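Local coordinates for OBody AM3L15 (Pyrobaculum aerophilum, PDB 4GN5), which is an engineered OB-fold binding protein, apparently built on an archaeal nucleic-acid-binding domain so that its surface recognises a protein partner, at residues Ala10-Asn15 against Ala48-Tyr53. Sequence-based numbering, arbitrary orientation.
Sequences AEITPN and AAVPVY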
ATOM      1  N   ALA A  10      -6.150  18.597   9.075  1.00 21.59           N
ATOM      2  CA  ALA A  10      -5.860  18.459  10.523  1.00 23.71           C
ATOM      3  C   ALA A  10      -7.153  18.188  11.376  1.00 27.70           C
ATOM      4  O   ALA A  10      -7.049  17.765  12.516  1.00 28.29           O
ATOM      5  CB  ALA A  10      -5.121  19.697  11.086  1.00 25.58           C
ATOM      6  N   GLU A  11      -8.341  18.500  10.834  1.00 24.56           N
ATOM      7  CA  GLU A  11      -9.617  18.190  11.519  1.00 28.53           C
ATOM      8  C   GLU A  11     -10.101  16.762  11.256  1.00 26.57           C
ATOM      9  O   GLU A  11     -11.112  16.380  11.806  1.00 28.10           O
ATOM     10  CB  GLU A  11     -10.736  19.191  11.151  1.00 28.96           C
ATOM     11  CG  GLU A  11     -10.433  20.613  11.709  1.00 23.99           C
ATOM     12  CD  GLU A  11     -11.378  21.663  11.206  1.00 38.06           C
ATOM     13  OE1 GLU A  11     -11.816  21.624  10.012  1.00 31.19           O
ATOM     14  OE2 GLU A  11     -11.688  22.541  12.044  1.00 43.86           O
ATOM     15  N   ILE A  12      -9.410  15.993  10.423  1.00 24.82           N
ATOM     16  CA  ILE A  12      -9.772  14.604  10.232  1.00 24.33           C
ATOM     17  C   ILE A  12      -9.229  13.794  11.418  1.00 26.81           C
ATOM     18  O   ILE A  12      -8.055  13.474  11.462  1.00 26.65           O
ATOM     19  CB  ILE A  12      -9.327  14.042   8.860  1.00 22.09           C
ATOM     20  CG1 ILE A  12      -9.831  14.944   7.710  1.00 26.77           C
ATOM     21  CG2 ILE A  12      -9.904  12.568   8.674  1.00 20.26           C
ATOM     22  CD1 ILE A  12     -11.414  15.152   7.702  1.00 26.46           C
ATOM     23  N   THR A  13     -10.112  13.507  12.377  1.00 32.06           N
ATOM     24  CA  THR A  13      -9.774  12.823  13.635  1.00 25.26           C
ATOM     25  C   THR A  13     -10.650  11.551  13.846  1.00 31.72           C
ATOM     26  O   THR A  13     -11.656  11.352  13.140  1.00 31.00           O
ATOM     27  CB  THR A  13     -10.017  13.778  14.834  1.00 34.13           C
ATOM     28  OG1 THR A  13     -11.380  14.207  14.788  1.00 40.63           O
ATOM     29  CG2 THR A  13      -9.213  15.023  14.734  1.00 31.60           C
ATOM     30  N   PRO A  14     -10.247  10.664  14.777  1.00 28.34           N
ATOM     31  CA  PRO A  14     -11.031   9.436  14.946  1.00 30.92           C
ATOM     32  C   PRO A  14     -12.533   9.689  15.286  1.00 34.46           C
ATOM     33  O   PRO A  14     -13.393   8.891  14.844  1.00 34.36           O
ATOM     34  CB  PRO A  14     -10.293   8.702  16.086  1.00 29.80           C
ATOM     35  CG  PRO A  14      -8.838   9.055  15.786  1.00 26.24           C
ATOM     36  CD  PRO A  14      -8.904  10.544  15.387  1.00 27.83           C
ATOM     37  N   ASN A  15     -12.831  10.809  15.934  1.00 32.93           N
ATOM     38  CA  ASN A  15     -14.198  11.220  16.235  1.00 41.76           C
ATOM     39  C   ASN A  15     -15.110  11.278  15.042  1.00 42.75           C
ATOM     40  O   ASN A  15     -16.323  11.149  15.160  1.00 52.26           O
ATOM     41  CB  ASN A  15     -14.187  12.565  16.933  1.00 50.70           C
ATOM     42  CG  ASN A  15     -15.510  12.912  17.547  1.00 70.73           C
ATOM     43  OD1 ASN A  15     -16.074  12.141  18.318  1.00 79.50           O
ATOM     44  ND2 ASN A  15     -16.017  14.086  17.232  1.00 74.17           N
ATOM     45  N   ALA A  48      -0.732  18.329   8.330  1.00 22.07           N
ATOM     46  CA  ALA A  48      -1.157  16.906   8.157  1.00 24.05           C
ATOM     47  C   ALA A  48      -1.127  16.502   6.702  1.00 26.54           C
ATOM     48  O   ALA A  48      -1.279  17.347   5.849  1.00 21.82           O
ATOM     49  CB  ALA A  48      -2.579  16.729   8.649  1.00 21.17           C
ATOM     50  N   ALA A  49      -0.992  15.196   6.459  1.00 17.61           N
ATOM     51  CA  ALA A  49      -1.080  14.602   5.135  1.00 17.83           C
ATOM     52  C   ALA A  49      -2.012  13.428   5.345  1.00 24.03           C
ATOM     53  O   ALA A  49      -1.545  12.344   5.639  1.00 17.53           O
ATOM     54  CB  ALA A  49       0.325  14.113   4.698  1.00 20.51           C
ATOM     55  N   VAL A  50      -3.327  13.650   5.207  1.00 21.26           N
ATOM     56  CA  VAL A  50      -4.332  12.648   5.584  1.00 13.91           C
ATOM     57  C   VAL A  50      -4.419  11.583   4.487  1.00 16.48           C
ATOM     58  O   VAL A  50      -4.513  11.915   3.290  1.00 20.01           O
ATOM     59  CB  VAL A  50      -5.666  13.315   5.860  1.00 18.01           C
ATOM     60  CG1 VAL A  50      -6.231  13.966   4.604  1.00 20.86           C
ATOM     61  CG2 VAL A  50      -6.635  12.317   6.444  1.00 21.55           C
ATOM     62  N   PRO A  51      -4.411  10.295   4.872  1.00 15.29           N
ATOM     63  CA  PRO A  51      -4.316   9.299   3.805  1.00 13.32           C
ATOM     64  C   PRO A  51      -5.668   8.840   3.304  1.00 19.23           C
ATOM     65  O   PRO A  51      -6.567   8.514   4.106  1.00 19.12           O
ATOM     66  CB  PRO A  51      -3.559   8.159   4.462  1.00 12.28           C
ATOM     67  CG  PRO A  51      -4.040   8.210   5.990  1.00 15.02           C
ATOM     68  CD  PRO A  51      -4.107   9.744   6.212  1.00 14.60           C
ATOM     69  N   VAL A  52      -5.813   8.824   1.990  1.00 17.29           N
ATOM     70  CA  VAL A  52      -7.061   8.468   1.341  1.00 17.41           C
ATOM     71  C   VAL A  52      -6.742   7.103   0.732  1.00 18.68           C
ATOM     72  O   VAL A  52      -5.901   7.019  -0.184  1.00 17.58           O
ATOM     73  CB  VAL A  52      -7.372   9.476   0.219  1.00 24.47           C
ATOM     74  CG1 VAL A  52      -8.558   9.049  -0.680  1.00 24.98           C
ATOM     75  CG2 VAL A  52      -7.590  10.894   0.759  1.00 24.68           C
ATOM     76  N   TYR A  53      -7.375   6.049   1.251  1.00 13.72           N
ATOM     77  CA  TYR A  53      -7.142   4.677   0.772  1.00 17.98           C
ATOM     78  C   TYR A  53      -8.103   4.225  -0.324  1.00 20.56           C
ATOM     79  O   TYR A  53      -9.299   4.258  -0.127  1.00 22.36           O
ATOM     80  CB  TYR A  53      -7.276   3.666   1.929  1.00 17.52           C
ATOM     81  CG  TYR A  53      -6.054   3.596   2.848  1.00 19.43           C
ATOM     82  CD1 TYR A  53      -5.749   4.637   3.740  1.00 17.65           C
ATOM     83  CD2 TYR A  53      -5.246   2.429   2.870  1.00 24.12           C
ATOM     84  CE1 TYR A  53      -4.605   4.534   4.615  1.00 11.99           C
ATOM     85  CE2 TYR A  53      -4.128   2.332   3.755  1.00 20.08           C
ATOM     86  CZ  TYR A  53      -3.845   3.383   4.611  1.00 15.27           C
ATOM     87  OH  TYR A  53      -2.748   3.264   5.432  1.00 18.35           O
TER
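Ile12, in the loop that precedes strand 20-24 of this OB-fold protein, packs on Val50 near the start of strand 50-55. The two side chains cross at about a right angle. Val50 presents a single methyl, CG2, which lies 4.0 Å from Ile12 CG2 and equally close to the branching carbon CB of the isoleucine, so that one methyl rests against the branched base of its partner. Both touching methyls stand anti to their own backbone N; on Ile12 this puts CG1 beside the backbone N (chi1 -53°), still near the valine methyl, and it is the terminal CD1 that leads away from it. No hydrogen bond joins the segments, and the shared buried surface is just 130 Å².

In the five-stranded OB barrel, strands curl round a hydrophobic interior, and this pair is buried in keeping with that plan. Ile12 also packs on Val21 and Val23, and thus bridges strand 20-24 of one sheet and strand 50-55 of the other, while Val50 also touches Ile96 of strand 95-98. Backbone hydrogen bonding between Val50 and Val41 ties strand 50-55 to strand 36-42.

Nearer the surface the contact thins. The methyl of Ala48 points toward the end of a 3-10 segment at Ala10 and Glu11, where its CB comes to 4.1 Å from Ala10 N, whereas Ala10 directs its own CB away. The alpha carbons of these two alanines are 5.5 Å apart, against 7.4 Å between the CA atoms of Ile12 and Val50, whose larger side chains span the wider gap.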